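PDB 1XEB: protein ElaA from Pseudomonas aeruginosa, which probably acts as an N-acyltransferase of the GNAT superfamily, moving an acyl group from acyl-coenzyme A to an amine. Local coordinates for residues 21-26 / 39-44; 46-52 / 63-68; 93-98 / 124-128; 113-119 / 142-148. All coordinates share one frame; numbering follows the deposited sequence.

Interactions 1 and 2 adjoin: Asp41 of the loop forms a salt bridge with Arg65 of the hairpin, and the Leu43 carbonyl probably accepts a hydrogen bond from Thr49. Their chemistry differs, though. Interaction 1 is a partly buried charge network between helix and loop, whereas interaction 2 is a buried backbone ladder with one histidine-tyrosine bond. Interaction 3 is a surface contact in which His94 and Met97 of helix 92-108 meet tyrosines of 124-128, and its inner residue Leu96 packs on Leu64 of interaction 2. Interaction 4 is a partly buried pairing of two strands of the same sheet, again mostly backbone bonds. Tyr125 of interaction 3 rests on Leu115, Ala117 and Met147 there.

Interaction 1: residues 21-26 / 39-44; sequences LLQLRT and EVDGLD
The guanidinium of Arg25 meets Glu39 and Asp44 along its edge, while one face is roofed by Leu22 CD2, 3.7 Å above the plane and over its centre. At one end of that edge Asp44 takes both terminal nitrogens. Arg25 NH2 to Asp44 OD2 is the shorter and straighter bond (2.7 Å), and Arg25 NH1 reaches the syn lone pair of Asp44 OD1 at 3.1 Å. Glu39 is gripped side-on: Arg25 NE gives a 2.7 Å bond to Glu39 OE2, which is met on its anti side, and Arg25 NH1 donates to the backbone atom Glu39 O at 2.9 Å. The Asp44 carboxylate lies 34° from the guanidinium plane and that of Glu39 69° from it. This salt-bridge network ties helix 15-32 of the GNAT fold to the loop before strand 50-56. Glu39 has CG anti to its backbone N (chi1 -176°) and then bends, folding OE2 back to 3.3 Å from Arg25 CB. OE2 also forms a salt bridge with Arg80, and OE1 bonds to the Tyr37 hydroxyl. Two acidic groups round the buried Arg25 would be expected to stabilise its positive charge. Beside them, Thr26 OG1 packs 3.8 Å from Glu39 CG while bonding back to Leu22 O.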
# COMPACT_ATOMS: atom_id res chain seq x y z
N LEU A 21 9.65 -2.19 -7.49
CA LEU A 21 8.40 -2.26 -6.75
C LEU A 21 7.47 -3.37 -7.29
O LEU A 21 6.73 -3.97 -6.52
CB LEU A 21 7.70 -0.89 -6.74
CG LEU A 21 6.95 -0.39 -7.99
CD1 LEU A 21 5.51 -0.88 -7.98
CD2 LEU A 21 6.98 1.12 -8.01
N LEU A 22 7.52 -3.65 -8.59
CA LEU A 22 6.66 -4.71 -9.09
C LEU A 22 7.26 -6.05 -8.71
O LEU A 22 6.56 -7.05 -8.47
CB LEU A 22 6.50 -4.61 -10.61
CG LEU A 22 5.60 -3.47 -11.11
CD1 LEU A 22 5.56 -3.48 -12.65
CD2 LEU A 22 4.19 -3.64 -10.53
N GLN A 23 8.58 -6.09 -8.63
CA GLN A 23 9.24 -7.33 -8.27
C GLN A 23 9.00 -7.69 -6.81
O GLN A 23 8.88 -8.87 -6.46
CB GLN A 23 10.72 -7.20 -8.54
CG GLN A 23 11.42 -8.53 -8.52
CD GLN A 23 12.55 -8.51 -7.56
OE1 GLN A 23 12.54 -9.22 -6.55
NE2 GLN A 23 13.56 -7.68 -7.86
N LEU A 24 8.95 -6.68 -5.94
CA LEU A 24 8.72 -6.94 -4.51
C LEU A 24 7.28 -7.39 -4.31
O LEU A 24 6.99 -8.34 -3.57
CB LEU A 24 8.99 -5.67 -3.69
CG LEU A 24 8.69 -5.78 -2.19
CD1 LEU A 24 9.46 -6.94 -1.58
CD2 LEU A 24 9.05 -4.47 -1.51
N ARG A 25 6.37 -6.70 -5.00
CA ARG A 25 4.95 -7.00 -4.91
C ARG A 25 4.63 -8.41 -5.38
O ARG A 25 3.81 -9.12 -4.77
CB ARG A 25 4.16 -5.96 -5.71
CG ARG A 25 3.91 -4.68 -4.92
CD ARG A 25 3.47 -3.53 -5.81
NE ARG A 25 2.46 -3.91 -6.81
CZ ARG A 25 1.92 -3.05 -7.65
NH1 ARG A 25 1.02 -3.45 -8.55
NH2 ARG A 25 2.29 -1.78 -7.58
N THR A 26 5.29 -8.83 -6.45
CA THR A 26 5.07 -10.15 -7.01
C THR A 26 5.63 -11.20 -6.07
O THR A 26 5.01 -12.25 -5.83
CB THR A 26 5.77 -10.30 -8.37
OG1 THR A 26 5.22 -9.37 -9.31
CG2 THR A 26 5.58 -11.70 -8.90
N GLU A 39 -1.00 -9.03 -10.65
CA GLU A 39 -0.31 -8.02 -9.87
C GLU A 39 -0.19 -6.69 -10.60
O GLU A 39 -0.33 -5.63 -9.98
CB GLU A 39 1.08 -8.55 -9.50
CG GLU A 39 1.91 -7.65 -8.59
CD GLU A 39 1.24 -7.39 -7.26
OE1 GLU A 39 0.92 -8.39 -6.57
OE2 GLU A 39 1.04 -6.21 -6.90
N VAL A 40 0.10 -6.73 -11.89
CA VAL A 40 0.25 -5.51 -12.69
C VAL A 40 -1.15 -5.14 -13.13
O VAL A 40 -1.55 -5.36 -14.27
CB VAL A 40 1.12 -5.80 -13.92
CG1 VAL A 40 1.49 -4.51 -14.63
CG2 VAL A 40 2.35 -6.58 -13.50
N ASP A 41 -1.89 -4.54 -12.20
CA ASP A 41 -3.29 -4.21 -12.41
C ASP A 41 -3.69 -2.93 -13.13
O ASP A 41 -4.87 -2.57 -13.10
CB ASP A 41 -4.03 -4.29 -11.06
CG ASP A 41 -3.67 -3.15 -10.10
OD1 ASP A 41 -4.34 -3.02 -9.06
OD2 ASP A 41 -2.72 -2.39 -10.37
N GLY A 42 -2.76 -2.22 -13.75
CA GLY A 42 -3.12 -1.00 -14.46
C GLY A 42 -3.38 0.27 -13.65
O GLY A 42 -3.65 1.32 -14.23
N LEU A 43 -3.31 0.21 -12.32
CA LEU A 43 -3.57 1.42 -11.53
C LEU A 43 -2.27 2.10 -11.11
O LEU A 43 -2.28 3.12 -10.39
CB LEU A 43 -4.39 1.09 -10.30
CG LEU A 43 -5.72 0.40 -10.59
CD1 LEU A 43 -6.35 -0.06 -9.29
CD2 LEU A 43 -6.65 1.37 -11.34
N ASP A 44 -1.15 1.54 -11.57
CA ASP A 44 0.16 2.05 -11.21
C ASP A 44 0.64 3.29 -11.93
O ASP A 44 1.30 4.13 -11.32
CB ASP A 44 1.21 0.96 -11.38
CG ASP A 44 1.08 -0.14 -10.35
OD1 ASP A 44 0.77 -1.29 -10.72
OD2 ASP A 44 1.29 0.15 -9.15

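Interaction 2: residues 46-52 / 63-68; sequences VGDTHHL and YLRLLD
His51 ND1 and Tyr63 OH meet at 2.6 Å in a hydrogen bond between ring edges. The two side chains run alongside each other in the same direction, their planes 31° apart, and neither ring lies over the other. With CG anti to the backbone N (chi1 169°), Tyr63 swings its ring along the neighbouring strand until the hydroxyl reaches His51. On the other face of the sheet Leu52 CD2 packs 3.7 Å from Leu64 CG. Beneath these side chains the backbones bond in both directions at His50-Leu66 and Leu52-Leu64; His50 N to Leu66 O measures 2.8 Å. Past the ladder, Asp68 OD1 receives the amide N of Asp48 at 2.7 Å, almost straight (172°) but from above the carboxylate plane. Thr49 CG2 lies against Arg65 CG at 3.6 Å.

Further out, His51 NE2 bonds to the carbonyl of Asp44, which helps set the imidazole's rotation, and Arg65 forms a salt bridge with Asp41. A type II' turn from Val46 to Thr49, with Gly47 at its positive-phi position, brings the chain into strand 50-56. Strands 50-56 and 59-67 form an antiparallel beta hairpin within the central sheet of the GNAT fold.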
# COMPACT_ATOMS: atom_id res chain seq x y z
N VAL A 46 -1.32 5.85 -13.62
CA VAL A 46 -2.44 6.69 -14.04
C VAL A 46 -2.73 7.76 -13.01
O VAL A 46 -2.34 7.62 -11.85
CB VAL A 46 -3.73 5.87 -14.24
CG1 VAL A 46 -3.57 4.92 -15.43
CG2 VAL A 46 -4.06 5.11 -12.94
N GLY A 47 -3.43 8.81 -13.44
CA GLY A 47 -3.78 9.92 -12.56
C GLY A 47 -2.62 10.37 -11.71
O GLY A 47 -1.55 10.72 -12.22
N ASP A 48 -2.82 10.38 -10.39
CA ASP A 48 -1.77 10.79 -9.48
C ASP A 48 -1.34 9.66 -8.53
O ASP A 48 -0.92 9.91 -7.39
CB ASP A 48 -2.20 12.03 -8.68
CG ASP A 48 -2.26 13.29 -9.54
OD1 ASP A 48 -1.29 13.58 -10.28
OD2 ASP A 48 -3.28 14.01 -9.46
N THR A 49 -1.44 8.42 -8.97
CA THR A 49 -1.02 7.34 -8.11
C THR A 49 0.41 7.58 -7.60
O THR A 49 1.33 7.85 -8.40
CB THR A 49 -1.02 6.02 -8.84
OG1 THR A 49 -2.34 5.72 -9.29
CG2 THR A 49 -0.55 4.92 -7.93
N HIS A 50 0.61 7.52 -6.29
CA HIS A 50 1.95 7.69 -5.76
C HIS A 50 2.53 6.36 -5.30
O HIS A 50 1.80 5.38 -5.14
CB HIS A 50 1.97 8.71 -4.61
CG HIS A 50 2.04 10.13 -5.08
ND1 HIS A 50 1.06 10.72 -5.84
CD2 HIS A 50 3.01 11.07 -4.93
CE1 HIS A 50 1.42 11.95 -6.15
NE2 HIS A 50 2.59 12.19 -5.60
N HIS A 51 3.84 6.33 -5.12
CA HIS A 51 4.52 5.12 -4.69
C HIS A 51 5.50 5.43 -3.55
O HIS A 51 6.50 6.14 -3.73
CB HIS A 51 5.25 4.50 -5.89
CG HIS A 51 4.35 4.19 -7.04
ND1 HIS A 51 3.77 2.94 -7.23
CD2 HIS A 51 3.86 4.98 -8.03
CE1 HIS A 51 2.97 2.99 -8.27
NE2 HIS A 51 3.00 4.21 -8.78
N LEU A 52 5.20 4.88 -2.37
CA LEU A 52 6.04 5.07 -1.20
C LEU A 52 7.03 3.92 -1.15
O LEU A 52 6.65 2.75 -1.19
CB LEU A 52 5.19 5.09 0.07
CG LEU A 52 6.00 5.27 1.35
CD1 LEU A 52 6.54 6.69 1.40
CD2 LEU A 52 5.14 4.98 2.57
N TYR A 63 7.20 -1.18 0.69
CA TYR A 63 6.46 -0.43 -0.30
C TYR A 63 4.97 -0.37 -0.01
O TYR A 63 4.42 -1.23 0.67
CB TYR A 63 6.67 -1.08 -1.67
CG TYR A 63 5.76 -0.57 -2.76
CD1 TYR A 63 6.14 0.50 -3.56
CD2 TYR A 63 4.50 -1.13 -2.96
CE1 TYR A 63 5.29 0.99 -4.55
CE2 TYR A 63 3.65 -0.65 -3.94
CZ TYR A 63 4.04 0.42 -4.73
OH TYR A 63 3.21 0.89 -5.73
N LEU A 64 4.34 0.68 -0.51
CA LEU A 64 2.90 0.82 -0.44
C LEU A 64 2.50 1.83 -1.53
O LEU A 64 3.26 2.74 -1.89
CB LEU A 64 2.41 1.25 0.95
CG LEU A 64 2.40 2.68 1.48
CD1 LEU A 64 1.48 3.58 0.64
CD2 LEU A 64 1.91 2.63 2.92
N ARG A 65 1.31 1.62 -2.07
CA ARG A 65 0.78 2.45 -3.13
C ARG A 65 -0.40 3.32 -2.68
O ARG A 65 -1.26 2.89 -1.90
CB ARG A 65 0.35 1.56 -4.30
CG ARG A 65 -0.25 2.31 -5.46
CD ARG A 65 -0.62 1.36 -6.59
NE ARG A 65 -1.72 0.46 -6.23
CZ ARG A 65 -2.23 -0.44 -7.06
NH1 ARG A 65 -1.75 -0.55 -8.29
NH2 ARG A 65 -3.24 -1.22 -6.66
N LEU A 66 -0.41 4.55 -3.19
CA LEU A 66 -1.47 5.50 -2.91
C LEU A 66 -2.22 5.85 -4.20
O LEU A 66 -1.64 6.39 -5.15
CB LEU A 66 -0.87 6.76 -2.27
CG LEU A 66 -0.25 6.49 -0.89
CD1 LEU A 66 0.98 7.35 -0.66
CD2 LEU A 66 -1.28 6.74 0.16
N LEU A 67 -3.52 5.55 -4.26
CA LEU A 67 -4.33 5.89 -5.43
C LEU A 67 -5.04 7.23 -5.15
O LEU A 67 -5.59 7.41 -4.06
CB LEU A 67 -5.36 4.79 -5.69
CG LEU A 67 -4.88 3.43 -6.23
CD1 LEU A 67 -3.67 2.97 -5.47
CD2 LEU A 67 -5.99 2.40 -6.13
N ASP A 68 -5.02 8.16 -6.11
CA ASP A 68 -5.65 9.47 -5.91
C ASP A 68 -7.17 9.42 -5.82
O ASP A 68 -7.83 8.58 -6.44
CB ASP A 68 -5.24 10.47 -7.00
CG ASP A 68 -5.84 10.17 -8.36
OD1 ASP A 68 -5.10 9.65 -9.22
OD2 ASP A 68 -7.04 10.46 -8.58

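Interaction 3: residues 93-98 / 124-128; sequences GHQLME and YYGRY
Met97 and Tyr128 bring the two backbones nearest, their CA atoms 8.3 Å apart, so helix 92-108 and residues 124-128 are bridged by side chains. In the GNAT fold the glycine-rich pyrophosphate-binding motif runs into the start of this helix, and Gly93 probably corresponds to its last glycine, consistent with acyl-coenzyme A binding nearby.

His94, Tyr124 and Tyr128 form an aromatic cluster. The link between His94 ND1 and Tyr128 OH is a 2.8 Å hydrogen bond of 161°, made at the edges of both rings. Tyr124 comes in over a face instead: its hydroxyl oxygen OH stands 3.5 Å above the imidazole plane of His94, displaced toward the rim. The rings of His94 and Tyr124 are near parallel, 22° apart, yet slid so far that they barely overlap, with centroids at 5.3 Å. One hydroxyl thus holds the imidazole at its edge while another sits above it.

Met97, a selenomethionine in this crystal, works on the buried side. Its CG lies over the face of the Tyr128 ring, 3.3 Å from CE1, as a CH-pi contact. The chain then bends at chi2 (59°), taking SE to the edge of Tyr125, 4.2 Å from its CE1; SE also remains above the Tyr128 face at a distance, a Met-aromatic contact. Tyr125 in turn packs on Leu115 and Ala117, linking Met97 to strand 113-118 of the sheet. At the outer rim a water bridges weakly between His94 N, 3.3 Å away, and Tyr124 OH, 3.5 Å away.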
# COMPACT_ATOMS: atom_id res chain seq x y z
N GLY A 93 5.88 -2.08 9.17
CA GLY A 93 4.47 -1.83 8.99
C GLY A 93 4.04 -0.50 9.57
O GLY A 93 3.32 0.28 8.92
N HIS A 94 4.46 -0.21 10.80
CA HIS A 94 4.11 1.05 11.45
C HIS A 94 4.75 2.26 10.74
O HIS A 94 4.16 3.35 10.67
CB HIS A 94 4.51 1.03 12.93
CG HIS A 94 3.64 0.14 13.78
ND1 HIS A 94 2.28 0.30 13.88
CD2 HIS A 94 3.95 -0.92 14.56
CE1 HIS A 94 1.78 -0.62 14.68
NE2 HIS A 94 2.78 -1.37 15.11
N GLN A 95 5.96 2.08 10.21
CA GLN A 95 6.63 3.17 9.51
C GLN A 95 5.93 3.48 8.18
O GLN A 95 5.84 4.64 7.76
CB GLN A 95 8.10 2.82 9.28
CG GLN A 95 8.86 2.54 10.57
CD GLN A 95 10.31 2.16 10.33
OE1 GLN A 95 11.12 2.97 9.85
NE2 GLN A 95 10.65 0.91 10.66
N LEU A 96 5.42 2.43 7.53
CA LEU A 96 4.72 2.57 6.27
C LEU A 96 3.42 3.34 6.51
O LEU A 96 3.18 4.39 5.92
CB LEU A 96 4.40 1.19 5.68
CG LEU A 96 5.55 0.44 5.02
CD1 LEU A 96 5.28 -1.05 5.07
CD2 LEU A 96 5.73 0.92 3.59
N MSE A 97 2.60 2.81 7.41
CA MSE A 97 1.34 3.43 7.73
C MSE A 97 1.51 4.89 8.16
O MSE A 97 0.71 5.75 7.78
CB MSE A 97 0.65 2.65 8.84
CG MSE A 97 -0.88 2.69 8.75
SE MSE A 97 -1.54 1.97 7.07
CE MSE A 97 -0.09 0.77 6.63
N GLU A 98 2.55 5.17 8.94
CA GLU A 98 2.78 6.53 9.40
C GLU A 98 3.09 7.45 8.23
O GLU A 98 2.53 8.54 8.13
CB GLU A 98 3.94 6.61 10.41
CG GLU A 98 4.17 8.04 10.92
CD GLU A 98 5.57 8.29 11.46
OE1 GLU A 98 6.06 9.43 11.33
OE2 GLU A 98 6.18 7.36 12.04
N TYR A 124 -5.82 -3.89 14.23
CA TYR A 124 -4.56 -3.23 13.93
C TYR A 124 -4.77 -1.87 13.27
O TYR A 124 -4.09 -0.90 13.60
CB TYR A 124 -3.72 -4.13 13.03
CG TYR A 124 -2.42 -3.53 12.59
CD1 TYR A 124 -2.35 -2.69 11.47
CD2 TYR A 124 -1.24 -3.82 13.27
CE1 TYR A 124 -1.13 -2.16 11.05
CE2 TYR A 124 -0.03 -3.29 12.86
CZ TYR A 124 0.02 -2.46 11.75
OH TYR A 124 1.24 -1.97 11.34
N TYR A 125 -5.70 -1.81 12.33
CA TYR A 125 -5.98 -0.57 11.62
C TYR A 125 -6.91 0.33 12.42
O TYR A 125 -6.82 1.55 12.35
CB TYR A 125 -6.62 -0.88 10.26
CG TYR A 125 -5.68 -1.58 9.32
CD1 TYR A 125 -4.65 -0.90 8.69
CD2 TYR A 125 -5.79 -2.95 9.10
CE1 TYR A 125 -3.75 -1.56 7.87
CE2 TYR A 125 -4.90 -3.62 8.29
CZ TYR A 125 -3.88 -2.92 7.68
OH TYR A 125 -2.97 -3.61 6.89
N GLY A 126 -7.80 -0.29 13.19
CA GLY A 126 -8.72 0.49 13.99
C GLY A 126 -7.94 1.42 14.89
O GLY A 126 -8.44 2.48 15.27
N ARG A 127 -6.72 1.03 15.23
CA ARG A 127 -5.87 1.86 16.09
C ARG A 127 -5.32 3.04 15.32
O ARG A 127 -4.83 4.01 15.91
CB ARG A 127 -4.74 1.03 16.69
CG ARG A 127 -5.15 0.34 18.00
CD ARG A 127 -4.82 -1.13 17.99
NE ARG A 127 -5.65 -1.86 18.94
CZ ARG A 127 -5.68 -3.18 19.04
NH1 ARG A 127 -4.92 -3.93 18.24
NH2 ARG A 127 -6.46 -3.76 19.94
N TYR A 128 -5.37 2.96 14.00
CA TYR A 128 -4.90 4.07 13.18
C TYR A 128 -6.11 4.92 12.84
O TYR A 128 -6.04 5.85 12.04
CB TYR A 128 -4.23 3.54 11.92
CG TYR A 128 -2.77 3.25 12.09
CD1 TYR A 128 -1.81 4.19 11.72
CD2 TYR A 128 -2.33 2.02 12.57
CE1 TYR A 128 -0.45 3.91 11.82
CE2 TYR A 128 -0.98 1.73 12.68
CZ TYR A 128 -0.04 2.67 12.29
OH TYR A 128 1.30 2.38 12.35
O HOH W 1 4.39 -3.21 12.12

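Interaction 4: residues 113-119 / 142-148; sequences VYLSAQA and IPHIGMR
Leu115 and Met147 form a hydrogen-bonded pair in an antiparallel ladder between strands 113-118 and 142-149, in the C-terminal half of the GNAT sheet. Strand 113-118 also runs parallel to strand 76-83, to which helix 92-108 connects it in a beta-alpha-beta crossover. The short strand segments make an angle of 147°.

Backbone bonds carry the pairing. Leu115 and Met147 exchange two of them, with Met147 N to Leu115 O at 2.9 Å and 177°, and Ala117 and Ile145 exchange two more, the shorter being Ile145 N to Ala117 O at 2.7 Å. CA-H...O contacts run between the bonds, for instance from Arg148 CA to Val113 O at 3.1 Å.

Packing contacts occupy both faces. On one, Ala117 CB touches SE of Met147 (a selenomethionine) at 3.9 Å, and Leu115 CD1 approaches Met147 CB; Tyr125 and Phe130 pack onto this same face. On the other, Tyr114 has CG anti to the backbone N (chi1 176°), which lays the ring along the strand opposite and carries Tyr114 OH to within 3.0 Å of Gly146 CA, a tight approach to a residue without a side chain.

A CH-pi contact puts Gln118 CA over the centre of one face of the His144 ring, 3.9 Å above its plane.

The polar side-chain bonds come last. Ser116 OG, near His144 CD2, hydrogen-bonds to Tyr137 and Glu139. His144 ND1 donates to the Ile142 carbonyl, which restrains the ring's rotation. A water at the ring edge, 2.8 Å from His144 NE2, accepts a hydrogen bond from Gln118 NE2 at 3.0 Å.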
# COMPACT_ATOMS: atom_id res chain seq x y z
N VAL A 113 -9.10 8.35 3.99
CA VAL A 113 -8.29 7.27 3.45
C VAL A 113 -9.00 5.91 3.53
O VAL A 113 -9.60 5.57 4.56
CB VAL A 113 -6.93 7.18 4.20
CG1 VAL A 113 -6.08 6.06 3.60
CG2 VAL A 113 -6.18 8.51 4.09
N TYR A 114 -8.92 5.14 2.45
CA TYR A 114 -9.57 3.84 2.41
C TYR A 114 -8.60 2.71 2.07
O TYR A 114 -7.69 2.87 1.27
CB TYR A 114 -10.74 3.86 1.40
CG TYR A 114 -11.43 2.52 1.21
CD1 TYR A 114 -10.87 1.53 0.39
CD2 TYR A 114 -12.59 2.21 1.89
CE1 TYR A 114 -11.46 0.27 0.26
CE2 TYR A 114 -13.18 0.96 1.78
CZ TYR A 114 -12.61 -0.01 0.97
OH TYR A 114 -13.19 -1.27 0.88
N LEU A 115 -8.81 1.56 2.71
CA LEU A 115 -7.98 0.40 2.44
C LEU A 115 -8.80 -0.85 2.62
O LEU A 115 -9.83 -0.84 3.31
CB LEU A 115 -6.74 0.36 3.36
CG LEU A 115 -6.88 0.27 4.89
CD1 LEU A 115 -7.36 -1.09 5.32
CD2 LEU A 115 -5.52 0.52 5.52
N SER A 116 -8.35 -1.90 1.95
CA SER A 116 -8.98 -3.21 1.99
C SER A 116 -8.06 -4.02 2.89
O SER A 116 -6.97 -4.42 2.48
CB SER A 116 -9.01 -3.80 0.59
OG SER A 116 -9.41 -5.15 0.63
N ALA A 117 -8.51 -4.24 4.12
CA ALA A 117 -7.74 -4.96 5.13
C ALA A 117 -8.12 -6.42 5.27
O ALA A 117 -9.28 -6.78 5.09
CB ALA A 117 -7.90 -4.26 6.47
N GLN A 118 -7.15 -7.26 5.61
CA GLN A 118 -7.47 -8.65 5.82
C GLN A 118 -8.42 -8.72 7.03
O GLN A 118 -8.19 -8.09 8.06
CB GLN A 118 -6.21 -9.47 6.08
CG GLN A 118 -5.19 -9.39 4.96
CD GLN A 118 -4.33 -10.65 4.85
OE1 GLN A 118 -4.04 -11.31 5.86
NE2 GLN A 118 -3.91 -10.97 3.63
N ALA A 119 -9.50 -9.46 6.87
CA ALA A 119 -10.50 -9.61 7.91
C ALA A 119 -9.95 -9.62 9.33
O ALA A 119 -10.47 -8.90 10.19
CB ALA A 119 -11.30 -10.88 7.66
N ILE A 142 -9.25 -15.26 0.88
CA ILE A 142 -8.84 -14.73 2.17
C ILE A 142 -9.83 -13.65 2.56
O ILE A 142 -10.07 -12.71 1.81
CB ILE A 142 -7.46 -14.07 2.12
CG1 ILE A 142 -6.37 -15.08 1.76
CG2 ILE A 142 -7.17 -13.42 3.47
CD1 ILE A 142 -5.89 -15.93 2.95
N PRO A 143 -10.43 -13.77 3.76
CA PRO A 143 -11.39 -12.73 4.14
C PRO A 143 -10.79 -11.35 4.37
O PRO A 143 -9.80 -11.19 5.08
CB PRO A 143 -12.06 -13.31 5.39
CG PRO A 143 -11.05 -14.31 5.90
CD PRO A 143 -10.50 -14.92 4.66
N HIS A 144 -11.41 -10.35 3.73
CA HIS A 144 -10.99 -8.96 3.80
C HIS A 144 -12.19 -8.12 4.19
O HIS A 144 -13.32 -8.59 4.16
CB HIS A 144 -10.49 -8.47 2.44
CG HIS A 144 -9.08 -8.85 2.14
ND1 HIS A 144 -8.67 -10.16 2.05
CD2 HIS A 144 -7.98 -8.09 1.90
CE1 HIS A 144 -7.38 -10.20 1.75
NE2 HIS A 144 -6.94 -8.95 1.65
N ILE A 145 -11.94 -6.87 4.52
CA ILE A 145 -13.00 -5.98 4.93
C ILE A 145 -12.52 -4.56 4.64
O ILE A 145 -11.40 -4.20 4.97
CB ILE A 145 -13.30 -6.19 6.44
CG1 ILE A 145 -14.46 -5.31 6.89
CG2 ILE A 145 -12.06 -5.89 7.28
CD1 ILE A 145 -14.97 -5.70 8.28
N GLY A 146 -13.35 -3.77 3.99
CA GLY A 146 -12.96 -2.42 3.68
C GLY A 146 -13.12 -1.51 4.88
O GLY A 146 -14.14 -1.53 5.56
N MSE A 147 -12.10 -0.69 5.12
CA MSE A 147 -12.09 0.22 6.24
C MSE A 147 -11.68 1.60 5.77
O MSE A 147 -10.85 1.73 4.87
CB MSE A 147 -11.10 -0.27 7.30
CG MSE A 147 -11.29 -1.73 7.69
SE MSE A 147 -10.09 -2.34 9.09
CE MSE A 147 -11.00 -1.50 10.59
N ARG A 148 -12.27 2.64 6.37
CA ARG A 148 -11.89 4.00 6.01
C ARG A 148 -11.59 4.79 7.27
O ARG A 148 -12.16 4.54 8.33
CB ARG A 148 -12.99 4.70 5.20
CG ARG A 148 -14.24 5.00 5.97
CD ARG A 148 -14.49 6.49 6.04
NE ARG A 148 -14.62 7.09 4.73
CZ ARG A 148 -15.02 8.34 4.52
NH1 ARG A 148 -15.11 8.82 3.28
NH2 ARG A 148 -15.36 9.11 5.55
O HOH W 2 -4.19 -9.28 1.21